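Local coordinates for protein reducing-end xylose-releasing exo-oligoxylanase Rex8A (Paenibacillus barcinonensis, PDB 6SUD) that hydrolyses xylooligosaccharides as an exo-oligoxylanase, releasing xylose from their reducing ends in the breakdown of xylan, at residues D65-E70 against W112-D117; S196-H201 against R226-T231; S240-N245 against Y263-R268. The protein carries 1 engineered substitution. All coordinates share one frame; numbering follows the deposited sequence.

Contact 1 (D65-E70 against W112-D117). With XYP (beta-D-xylopyranose), chain K; XYP (beta-D-xylopyranose), chain J.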
loop_
_atom_site.group_PDB
_atom_site.type_symbol
_atom_site.label_atom_id
_atom_site.label_comp_id
_atom_site.label_asym_id
_atom_site.label_seq_id
_atom_site.Cartn_x
_atom_site.Cartn_y
_atom_site.Cartn_z
ATOM N N ASP A 65 14.347 5.879 11.640
ATOM C CA ASP A 65 14.455 5.345 13.030
ATOM C C ASP A 65 13.151 5.587 13.794
ATOM O O ASP A 65 13.220 6.056 14.946
ATOM C CB ASP A 65 15.599 6.011 13.802
ATOM C CG ASP A 65 16.864 6.141 12.983
ATOM O OD1 ASP A 65 17.494 5.096 12.707
ATOM O OD2 ASP A 65 17.193 7.281 12.606
ATOM N N ASP A 66 12.006 5.298 13.179
ATOM C CA ASP A 66 10.691 5.407 13.860
ATOM C C ASP A 66 9.774 4.300 13.342
ATOM O O ASP A 66 10.157 3.579 12.393
ATOM C CB ASP A 66 10.070 6.802 13.716
ATOM C CG ASP A 66 9.783 7.217 12.279
ATOM O OD1 ASP A 66 9.916 6.365 11.385
ATOM O OD2 ASP A 66 9.444 8.404 12.065
ATOM N N VAL A 67 8.623 4.161 13.995
ATOM C CA VAL A 67 7.567 3.172 13.648
ATOM C C VAL A 67 6.374 3.947 13.067
ATOM O O VAL A 67 5.877 4.845 13.733
ATOM C CB VAL A 67 7.191 2.336 14.884
ATOM C CG1 VAL A 67 6.056 1.380 14.582
ATOM C CG2 VAL A 67 8.381 1.558 15.430
ATOM N N ARG A 68 5.979 3.635 11.831
ATOM C CA ARG A 68 4.968 4.415 11.069
ATOM C C ARG A 68 3.720 3.561 10.890
ATOM O O ARG A 68 3.864 2.335 10.752
ATOM C CB ARG A 68 5.572 4.857 9.737
ATOM C CG ARG A 68 6.781 5.754 9.936
ATOM C CD ARG A 68 7.464 6.245 8.689
ATOM N NE ARG A 68 8.342 7.311 9.133
ATOM C CZ ARG A 68 8.702 8.363 8.425
ATOM N NH1 ARG A 68 8.294 8.497 7.172
ATOM N NH2 ARG A 68 9.451 9.292 8.990
ATOM N N SER A 69 2.538 4.181 10.902
ATOM C CA SER A 69 1.273 3.441 10.707
ATOM C C SER A 69 1.302 2.789 9.319
ATOM O O SER A 69 0.733 1.703 9.169
ATOM C CB SER A 69 0.075 4.315 10.923
ATOM O OG SER A 69 0.074 5.411 10.031
ATOM N N GLU A 70 1.969 3.418 8.346
ATOM C CA GLU A 70 2.221 2.814 7.008
ATOM C C GLU A 70 2.845 1.418 7.198
ATOM O O GLU A 70 2.288 0.420 6.686
ATOM C CB GLU A 70 3.122 3.766 6.220
ATOM C CG GLU A 70 3.766 3.182 4.965
ATOM C CD GLU A 70 4.926 4.030 4.468
ATOM O OE1 GLU A 70 5.960 4.085 5.182
ATOM O OE2 GLU A 70 4.772 4.706 3.406
ATOM N N TRP A 112 0.518 8.776 13.285
ATOM C CA TRP A 112 1.152 8.279 12.037
ATOM C C TRP A 112 2.538 7.707 12.360
ATOM O O TRP A 112 3.013 6.867 11.596
ATOM C CB TRP A 112 1.202 9.336 10.932
ATOM C CG TRP A 112 2.231 10.418 11.063
ATOM C CD1 TRP A 112 2.069 11.621 11.682
ATOM C CD2 TRP A 112 3.553 10.449 10.484
ATOM N NE1 TRP A 112 3.195 12.385 11.552
ATOM C CE2 TRP A 112 4.126 11.690 10.827
ATOM C CE3 TRP A 112 4.312 9.541 9.740
ATOM C CZ2 TRP A 112 5.418 12.053 10.443
ATOM C CZ3 TRP A 112 5.586 9.896 9.358
ATOM C CH2 TRP A 112 6.120 11.143 9.694
ATOM N N HIS A 113 3.181 8.134 13.444
ATOM C CA HIS A 113 4.510 7.573 13.792
ATOM C C HIS A 113 4.760 7.671 15.292
ATOM O O HIS A 113 4.185 8.544 15.946
ATOM C CB HIS A 113 5.615 8.184 12.911
ATOM C CG HIS A 113 6.105 9.534 13.313
ATOM N ND1 HIS A 113 7.436 9.901 13.198
ATOM C CD2 HIS A 113 5.460 10.623 13.780
ATOM C CE1 HIS A 113 7.588 11.140 13.622
ATOM N NE2 HIS A 113 6.387 11.615 13.951
ATOM N N CYS A 114 5.601 6.779 15.797
ATOM C CA CYS A 114 6.006 6.735 17.220
ATOM C C CYS A 114 7.442 6.229 17.303
ATOM O O CYS A 114 7.964 5.690 16.302
ATOM C CB CYS A 114 5.059 5.870 18.048
ATOM S SG CYS A 114 4.992 4.127 17.557
ATOM N N LYS A 115 8.062 6.419 18.461
ATOM C CA LYS A 115 9.383 5.813 18.741
ATOM C C LYS A 115 9.186 4.307 18.822
ATOM O O LYS A 115 8.093 3.853 19.136
ATOM C CB LYS A 115 9.945 6.339 20.058
ATOM C CG LYS A 115 10.230 7.829 20.073
ATOM C CD LYS A 115 10.751 8.287 21.406
ATOM C CE LYS A 115 12.168 7.832 21.658
ATOM N NZ LYS A 115 12.619 8.223 23.012
ATOM N N PRO A 116 10.224 3.485 18.554
ATOM C CA PRO A 116 10.089 2.033 18.693
ATOM C C PRO A 116 9.545 1.566 20.058
ATOM O O PRO A 116 8.867 0.548 20.082
ATOM C CB PRO A 116 11.514 1.521 18.425
ATOM C CG PRO A 116 12.152 2.600 17.575
ATOM C CD PRO A 116 11.555 3.900 18.068
ATOM N N ASP A 117 9.777 2.333 21.133
ATOM C CA ASP A 117 9.297 2.025 22.510
ATOM C C ASP A 117 7.803 2.361 22.662
ATOM O O ASP A 117 7.230 2.019 23.715
ATOM C CB ASP A 117 10.163 2.725 23.567
ATOM C CG ASP A 117 9.832 4.184 23.847
ATOM O OD1 ASP A 117 9.117 4.809 23.034
ATOM O OD2 ASP A 117 10.304 4.690 24.892
HETATM O O1 XYP K . 6.408 9.388 5.201
HETATM C C1 XYP K . 5.020 8.983 5.241
HETATM C C2 XYP K . 4.529 8.336 3.944
HETATM C C3 XYP K . 3.035 8.041 3.988
HETATM C C4 XYP K . 2.615 7.763 5.427
HETATM C C5 XYP K . 3.787 7.139 6.176
HETATM O O2 XYP K . 4.850 9.139 2.801
HETATM O O3 XYP K . 2.783 6.937 3.102
HETATM O O4 XYP K . 2.244 8.994 6.053
HETATM O O5 XYP K . 4.887 8.039 6.303
HETATM O O1 XYP J . 11.777 7.119 2.803
HETATM C C1 XYP J . 10.390 6.818 2.601
HETATM C C2 XYP J . 9.740 6.673 3.975
HETATM C C3 XYP J . 8.296 6.306 3.767
HETATM C C4 XYP J . 7.598 7.396 2.985
HETATM C C5 XYP J . 8.329 7.671 1.678
HETATM O O2 XYP J . 10.346 5.663 4.806
HETATM O O3 XYP J . 7.666 6.131 5.037
HETATM O O4 XYP J . 6.258 6.944 2.762
HETATM O O5 XYP J . 9.733 7.896 1.902
HETATM O O HOH W 1 2.594 6.329 8.659
#
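Asp66 and His113 meet through one carboxylate oxygen. His113 ND1 points at Asp66 OD2 from 2.7 Å in a nearly straight bond (173°). The donor lies above the carboxylate plane, and ring and carboxylate stand almost perpendicular. Val67 and Cys114 form an antiparallel hydrogen-bonded pair, and Val67 N reaches Cys114 O at 2.8 Å. Val67 CB rests beside the sulfur of Cys114, and its CG2 lies on Pro116. Arg68 faces His113 in the following non-hydrogen-bonded pair. Its extended chain (chi2 180°) runs alongside Trp112. The indole edge stands over the guanidinium face, with CZ3 3.6 Å from Arg68 CZ. Arg68 grips Asp66 side-on, NE to OD1 at 2.9 Å and NH2 to OD2. Its NH1 donates to O3 of xylose J. A methionine at this position would probably leave the Asp66 carboxylate without its charged mate and O3 of xylose J without this N-H donor. Ser69 N donates to Trp112 O at 2.8 Å. A water joins that same oxygen to Glu70 N. Glu70, the inferred proton donor, accepts from O3 and O4 of xylose J. The short antiparallel strand pair thus leads into helix 69-81 at the sugar-binding cleft of a family 8 glycoside hydrolase.

Contact 2 (S196-H201 against R226-T231); sequences SYHLPH and RAYLRT. With XYP (beta-D-xylopyranose), chain K; EDO (1,2-ethanediol), chain E.
A histidine-tyrosine stack carries much of this contact, which has no hydrogen bonds between its two segments. It joins two consecutive helices of the (alpha/alpha)6 barrel of family 8 glycoside hydrolases. The start of helix 200-209 and the residues before it pack on helix 215-232. The His198 and Tyr228 rings form an offset stack, centroids 4.4 Å apart and planes at 23°. The Tyr228 rim lies over the imidazole face, with CD2 3.3 Å from His198 CE1. Tyr228 CG is anti to the backbone N (chi1 -176°), which carries the ring out from the helix to the imidazole. Polar partners outside the stack hold both rings. His198 NE2 bonds Ser193 and ND1 bonds Ser225, which should fix the imidazole rotation. Tyr228 OH bonds the carbonyl of Asn245. Next to the stack, Leu229 CD2 lies 4.1 Å from His198 CB, and its CD1 approaches Pro200 CD. The neighbouring Tyr197 reaches the other way, to xylose K. Arg226 makes salt bridges with Asp276 and Glu204, which meet its charge while its chain and guanidinium lie along Pro200. Pro200 CB sits over one face of the Arg226 guanidinium, toward its rim, and touches Arg226 CG at 3.7 Å.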
loop_
_atom_site.group_PDB
_atom_site.type_symbol
_atom_site.label_atom_id
_atom_site.label_comp_id
_atom_site.label_asym_id
_atom_site.label_seq_id
_atom_site.Cartn_x
_atom_site.Cartn_y
_atom_site.Cartn_z
ATOM N N SER A 196 -1.148 7.825 -4.534
ATOM C CA SER A 196 -0.691 6.496 -4.045
ATOM C C SER A 196 -1.610 5.985 -2.922
ATOM O O SER A 196 -1.558 4.786 -2.607
ATOM C CB SER A 196 0.742 6.577 -3.606
ATOM O OG SER A 196 0.809 7.239 -2.358
ATOM N N TYR A 197 -2.413 6.856 -2.318
ATOM C CA TYR A 197 -3.361 6.475 -1.236
ATOM C C TYR A 197 -4.645 5.857 -1.806
ATOM O O TYR A 197 -5.432 5.320 -1.001
ATOM C CB TYR A 197 -3.740 7.702 -0.402
ATOM C CG TYR A 197 -2.685 8.262 0.520
ATOM C CD1 TYR A 197 -1.351 7.899 0.459
ATOM C CD2 TYR A 197 -3.039 9.215 1.457
ATOM C CE1 TYR A 197 -0.410 8.450 1.316
ATOM C CE2 TYR A 197 -2.115 9.780 2.322
ATOM C CZ TYR A 197 -0.786 9.400 2.252
ATOM O OH TYR A 197 0.129 9.950 3.116
ATOM N N HIS A 198 -4.882 5.954 -3.117
ATOM C CA HIS A 198 -6.150 5.526 -3.767
ATOM C C HIS A 198 -6.115 4.031 -4.070
ATOM O O HIS A 198 -5.357 3.607 -4.950
ATOM C CB HIS A 198 -6.452 6.349 -5.025
ATOM C CG HIS A 198 -6.775 7.760 -4.694
ATOM N ND1 HIS A 198 -8.063 8.279 -4.788
ATOM C CD2 HIS A 198 -6.001 8.737 -4.165
ATOM C CE1 HIS A 198 -8.029 9.536 -4.386
ATOM N NE2 HIS A 198 -6.766 9.840 -4.021
ATOM N N LEU A 199 -6.963 3.285 -3.372
ATOM C CA LEU A 199 -6.998 1.808 -3.430
ATOM C C LEU A 199 -8.412 1.384 -3.787
ATOM O O LEU A 199 -9.113 0.807 -2.955
ATOM C CB LEU A 199 -6.591 1.228 -2.076
ATOM C CG LEU A 199 -5.265 1.696 -1.490
ATOM C CD1 LEU A 199 -5.103 1.097 -0.116
ATOM C CD2 LEU A 199 -4.080 1.313 -2.355
ATOM N N PRO A 200 -8.865 1.644 -5.028
ATOM C CA PRO A 200 -10.235 1.324 -5.435
ATOM C C PRO A 200 -10.614 -0.136 -5.153
ATOM O O PRO A 200 -11.746 -0.396 -4.813
ATOM C CB PRO A 200 -10.249 1.665 -6.937
ATOM C CG PRO A 200 -8.780 1.737 -7.308
ATOM C CD PRO A 200 -8.130 2.336 -6.088
ATOM N N HIS A 201 -9.662 -1.042 -5.335
ATOM C CA HIS A 201 -9.817 -2.490 -5.063
ATOM C C HIS A 201 -10.106 -2.769 -3.588
ATOM O O HIS A 201 -10.874 -3.725 -3.326
ATOM C CB HIS A 201 -8.603 -3.268 -5.571
ATOM C CG HIS A 201 -7.275 -2.724 -5.187
ATOM N ND1 HIS A 201 -6.903 -1.420 -5.437
ATOM C CD2 HIS A 201 -6.189 -3.331 -4.665
ATOM C CE1 HIS A 201 -5.656 -1.244 -5.034
ATOM N NE2 HIS A 201 -5.199 -2.394 -4.557
ATOM N N ARG A 226 -10.999 5.219 -9.253
ATOM C CA ARG A 226 -10.555 4.767 -10.596
ATOM C C ARG A 226 -10.520 5.988 -11.522
ATOM O O ARG A 226 -9.514 6.170 -12.224
ATOM C CB ARG A 226 -11.446 3.659 -11.158
ATOM C CG ARG A 226 -11.481 2.401 -10.301
ATOM C CD ARG A 226 -11.942 1.161 -11.036
ATOM N NE ARG A 226 -11.773 -0.015 -10.194
ATOM C CZ ARG A 226 -12.731 -0.532 -9.428
ATOM N NH1 ARG A 226 -13.944 -0.006 -9.439
ATOM N NH2 ARG A 226 -12.481 -1.582 -8.673
ATOM N N ALA A 227 -11.585 6.791 -11.523
ATOM C CA ALA A 227 -11.662 8.044 -12.304
ATOM C C ALA A 227 -10.504 8.966 -11.931
ATOM O O ALA A 227 -9.909 9.523 -12.845
ATOM C CB ALA A 227 -12.961 8.773 -12.067
ATOM N N TYR A 228 -10.249 9.141 -10.630
ATOM C CA TYR A 228 -9.203 10.042 -10.096
ATOM C C TYR A 228 -7.820 9.641 -10.612
ATOM O O TYR A 228 -7.092 10.513 -11.126
ATOM C CB TYR A 228 -9.156 10.017 -8.572
ATOM C CG TYR A 228 -8.165 10.989 -7.997
ATOM C CD1 TYR A 228 -8.402 12.341 -8.098
ATOM C CD2 TYR A 228 -6.989 10.585 -7.377
ATOM C CE1 TYR A 228 -7.528 13.275 -7.585
ATOM C CE2 TYR A 228 -6.108 11.508 -6.833
ATOM C CZ TYR A 228 -6.378 12.865 -6.949
ATOM O OH TYR A 228 -5.562 13.832 -6.449
ATOM N N LEU A 229 -7.466 8.365 -10.548
ATOM C CA LEU A 229 -6.130 7.952 -11.081
ATOM C C LEU A 229 -6.053 8.203 -12.579
ATOM O O LEU A 229 -4.959 8.480 -13.039
ATOM C CB LEU A 229 -5.803 6.497 -10.760
ATOM C CG LEU A 229 -5.818 6.245 -9.260
ATOM C CD1 LEU A 229 -6.012 4.785 -8.929
ATOM C CD2 LEU A 229 -4.602 6.856 -8.598
ATOM N N ARG A 230 -7.163 8.152 -13.320
ATOM C CA ARG A 230 -7.098 8.513 -14.766
ATOM C C ARG A 230 -6.698 9.990 -14.911
ATOM O O ARG A 230 -6.126 10.302 -15.944
ATOM C CB ARG A 230 -8.422 8.230 -15.484
ATOM C CG ARG A 230 -8.815 6.759 -15.474
ATOM C CD ARG A 230 -9.890 6.392 -16.486
ATOM N NE ARG A 230 -11.234 6.809 -16.086
ATOM C CZ ARG A 230 -12.056 6.105 -15.303
ATOM N NH1 ARG A 230 -11.674 4.946 -14.796
ATOM N NH2 ARG A 230 -13.259 6.572 -15.014
ATOM N N THR A 231 -7.014 10.861 -13.944
ATOM C CA THR A 231 -6.716 12.324 -13.993
ATOM C C THR A 231 -5.328 12.631 -13.430
ATOM O O THR A 231 -4.734 13.636 -13.880
ATOM C CB THR A 231 -7.769 13.172 -13.261
ATOM O OG1 THR A 231 -7.664 12.934 -11.854
ATOM C CG2 THR A 231 -9.170 12.893 -13.756
HETATM O O1 XYP K . 6.408 9.388 5.201
HETATM C C1 XYP K . 5.020 8.983 5.241
HETATM C C2 XYP K . 4.529 8.336 3.944
HETATM C C3 XYP K . 3.035 8.041 3.988
HETATM C C4 XYP K . 2.615 7.763 5.427
HETATM C C5 XYP K . 3.787 7.139 6.176
HETATM O O2 XYP K . 4.850 9.139 2.801
HETATM O O3 XYP K . 2.783 6.937 3.102
HETATM O O4 XYP K . 2.244 8.994 6.053
HETATM O O5 XYP K . 4.887 8.039 6.303
HETATM C C1 EDO E . -10.742 14.106 -9.834
HETATM O O1 EDO E . -9.911 14.354 -10.942
HETATM C C2 EDO E . -11.496 12.862 -9.881
HETATM O O2 EDO E . -11.748 12.343 -11.173
#

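Contact 3 (S240-N245 against Y263-R268). With XYP (beta-D-xylopyranose), chain K; XYP (beta-D-xylopyranose), chain J.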
loop_
_atom_site.group_PDB
_atom_site.type_symbol
_atom_site.label_atom_id
_atom_site.label_comp_id
_atom_site.label_asym_id
_atom_site.label_seq_id
_atom_site.Cartn_x
_atom_site.Cartn_y
_atom_site.Cartn_z
ATOM N N SER A 240 3.003 10.021 -11.972
ATOM C CA SER A 240 2.046 10.754 -11.120
ATOM C C SER A 240 2.818 11.541 -10.076
ATOM O O SER A 240 3.954 11.197 -9.726
ATOM C CB SER A 240 1.097 9.814 -10.490
ATOM O OG SER A 240 1.803 8.793 -9.797
ATOM N N PRO A 241 2.212 12.621 -9.555
ATOM C CA PRO A 241 2.823 13.407 -8.489
ATOM C C PRO A 241 2.598 12.756 -7.122
ATOM O O PRO A 241 1.661 11.981 -6.987
ATOM C CB PRO A 241 2.093 14.740 -8.632
ATOM C CG PRO A 241 0.700 14.346 -9.063
ATOM C CD PRO A 241 0.891 13.133 -9.951
ATOM N N GLU A 242 3.467 13.059 -6.154
ATOM C CA GLU A 242 3.302 12.544 -4.770
ATOM C C GLU A 242 1.990 13.101 -4.203
ATOM O O GLU A 242 1.186 12.295 -3.724
ATOM C CB GLU A 242 4.533 12.843 -3.921
ATOM C CG GLU A 242 5.712 11.978 -4.325
ATOM C CD GLU A 242 6.935 12.125 -3.448
ATOM O OE1 GLU A 242 7.585 13.209 -3.514
ATOM O OE2 GLU A 242 7.221 11.163 -2.689
ATOM N N TYR A 243 1.775 14.420 -4.267
ATOM C CA TYR A 243 0.500 15.047 -3.816
ATOM C C TYR A 243 -0.193 15.666 -5.021
ATOM O O TYR A 243 0.463 16.293 -5.859
ATOM C CB TYR A 243 0.696 16.167 -2.792
ATOM C CG TYR A 243 1.423 15.819 -1.515
ATOM C CD1 TYR A 243 1.640 14.510 -1.103
ATOM C CD2 TYR A 243 1.878 16.831 -0.685
ATOM C CE1 TYR A 243 2.323 14.220 0.074
ATOM C CE2 TYR A 243 2.552 16.561 0.493
ATOM C CZ TYR A 243 2.777 15.254 0.880
ATOM O OH TYR A 243 3.446 15.002 2.047
ATOM N N ALA A 244 -1.515 15.511 -5.078
ATOM C CA ALA A 244 -2.333 16.005 -6.204
ATOM C C ALA A 244 -3.590 16.683 -5.668
ATOM O O ALA A 244 -4.116 16.234 -4.644
ATOM C CB ALA A 244 -2.684 14.869 -7.127
ATOM N N ASN A 245 -4.031 17.728 -6.366
ATOM C CA ASN A 245 -5.360 18.362 -6.186
ATOM C C ASN A 245 -6.464 17.345 -6.502
ATOM O O ASN A 245 -6.182 16.310 -7.150
ATOM C CB ASN A 245 -5.468 19.602 -7.071
ATOM C CG ASN A 245 -4.462 20.662 -6.685
ATOM O OD1 ASN A 245 -4.332 20.976 -5.510
ATOM N ND2 ASN A 245 -3.744 21.209 -7.651
ATOM N N TYR A 263 8.397 10.674 -7.173
ATOM C CA TYR A 263 9.308 10.238 -6.084
ATOM C C TYR A 263 8.554 9.212 -5.224
ATOM O O TYR A 263 7.435 8.833 -5.572
ATOM C CB TYR A 263 9.779 11.448 -5.276
ATOM C CG TYR A 263 11.146 11.330 -4.641
ATOM C CD1 TYR A 263 12.273 11.096 -5.414
ATOM C CD2 TYR A 263 11.314 11.493 -3.274
ATOM C CE1 TYR A 263 13.533 11.009 -4.839
ATOM C CE2 TYR A 263 12.568 11.409 -2.684
ATOM C CZ TYR A 263 13.678 11.168 -3.470
ATOM O OH TYR A 263 14.903 11.086 -2.871
ATOM N N SER A 264 9.149 8.821 -4.097
ATOM C CA SER A 264 8.827 7.630 -3.255
ATOM C C SER A 264 7.326 7.307 -3.149
ATOM O O SER A 264 6.978 6.156 -3.413
ATOM C CB SER A 264 9.412 7.818 -1.893
ATOM O OG SER A 264 10.792 8.115 -2.000
ATOM N N ASP A 265 6.463 8.243 -2.749
ATOM C CA ASP A 265 5.014 7.935 -2.562
ATOM C C ASP A 265 4.427 7.396 -3.876
ATOM O O ASP A 265 3.754 6.319 -3.864
ATOM C CB ASP A 265 4.210 9.159 -2.112
ATOM C CG ASP A 265 4.176 9.391 -0.613
ATOM O OD1 ASP A 265 5.183 9.095 0.062
ATOM O OD2 ASP A 265 3.142 9.892 -0.138
ATOM N N ALA A 266 4.689 8.109 -4.979
ATOM C CA ALA A 266 4.013 7.903 -6.282
ATOM C C ALA A 266 4.377 6.546 -6.891
ATOM O O ALA A 266 3.652 6.105 -7.804
ATOM C CB ALA A 266 4.318 9.035 -7.231
ATOM N N TYR A 267 5.442 5.884 -6.433
ATOM C CA TYR A 267 5.829 4.555 -6.971
ATOM C C TYR A 267 4.672 3.568 -6.828
ATOM O O TYR A 267 4.476 2.725 -7.736
ATOM C CB TYR A 267 7.045 3.986 -6.238
ATOM C CG TYR A 267 8.275 4.840 -6.311
ATOM C CD1 TYR A 267 8.356 5.916 -7.181
ATOM C CD2 TYR A 267 9.391 4.523 -5.556
ATOM C CE1 TYR A 267 9.497 6.692 -7.264
ATOM C CE2 TYR A 267 10.538 5.292 -5.623
ATOM C CZ TYR A 267 10.587 6.383 -6.469
ATOM O OH TYR A 267 11.730 7.125 -6.543
ATOM N N ARG A 268 3.894 3.699 -5.750
ATOM C CA ARG A 268 2.851 2.706 -5.382
ATOM C C ARG A 268 1.668 2.806 -6.349
ATOM O O ARG A 268 0.955 1.813 -6.465
ATOM C CB ARG A 268 2.430 2.889 -3.925
ATOM C CG ARG A 268 3.594 2.721 -2.955
ATOM C CD ARG A 268 3.159 3.141 -1.569
ATOM N NE ARG A 268 2.995 4.593 -1.428
ATOM C CZ ARG A 268 2.872 5.219 -0.254
ATOM N NH1 ARG A 268 2.824 4.519 0.862
ATOM N NH2 ARG A 268 2.772 6.533 -0.189
HETATM O O1 XYP K . 6.408 9.388 5.201
HETATM C C1 XYP K . 5.020 8.983 5.241
HETATM C C2 XYP K . 4.529 8.336 3.944
HETATM C C3 XYP K . 3.035 8.041 3.988
HETATM C C4 XYP K . 2.615 7.763 5.427
HETATM C C5 XYP K . 3.787 7.139 6.176
HETATM O O2 XYP K . 4.850 9.139 2.801
HETATM O O3 XYP K . 2.783 6.937 3.102
HETATM O O4 XYP K . 2.244 8.994 6.053
HETATM O O5 XYP K . 4.887 8.039 6.303
HETATM O O1 XYP J . 11.777 7.119 2.803
HETATM C C1 XYP J . 10.390 6.818 2.601
HETATM C C2 XYP J . 9.740 6.673 3.975
HETATM C C3 XYP J . 8.296 6.306 3.767
HETATM C C4 XYP J . 7.598 7.396 2.985
HETATM C C5 XYP J . 8.329 7.671 1.678
HETATM O O2 XYP J . 10.346 5.663 4.806
HETATM O O3 XYP J . 7.666 6.131 5.037
HETATM O O4 XYP J . 6.258 6.944 2.762
HETATM O O5 XYP J . 9.733 7.896 1.902
#
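Glu242 lays its carboxylate against the CB of Tyr263, with OE1 3.3 Å from that carbon. The two side chains run side by side and point the same way. The carboxylate is turned 77° from the tyrosine ring, whose edge faces OE1. The other oxygen, OE2, uses its anti lone pair to accept from Asp265 N at 3.0 Å. This bond is fairly straight (164°) and ties the Glu242 side chain to the backbone of the inferred proton acceptor. The Glu242 chain is extended beyond CG, which carries OE2 to that backbone. Its CG passes 3.9 Å from Asp265 CB, and the two side chains cross at about a right angle. Glu242 is thus a second-shell residue that probably helps to position Asp265.

Ala266 fills the other end of the contact. Its CB lies 3.3 Å from Ser240 O, a buried carbonyl oxygen with no polar partner in the model. Tyr243 turns a ring edge to Asp265 OD2, while its hydroxyl bonds His256 and its ring stacks on Phe259. Asp265 OD1 accepts from O2 of xylose K at 2.8 Å. Arg268 folds back on Asp265 through a bend at chi3 (-72°). Its NE bonds Asp265 O, and its NH2 makes a salt bridge with Asp265 OD2 at 3.4 Å. Arg268 NH1 also donates to O3 of xylose K. Ser264 CB touches the ring of xylose J. Two loop segments ahead of helix 268-280 therefore build the Asp265 side of the active site of a family 8 glycoside hydrolase.

How the contacts relate
The three contacts follow one another along the chain, each closing before the next opens, and all lie within the family 8 range. Contact 1 belongs to the small sheet of strands 67-68, 113-114 and 120-122. Contact 2 joins helices 200-209 and 215-232, and contact 3 lies in the loops before helix 268-280. The centres of contacts 1 and 2 are about 26 Å apart, on opposite sides of the chain's centre. The centre of contact 3 lies about 12 Å from that of contact 2 and about 21 Å from that of contact 1. All three reach xylose K. Contacts 1 and 3 share xylose J as well and bring Glu70 and Asp265 to the same substrate cleft.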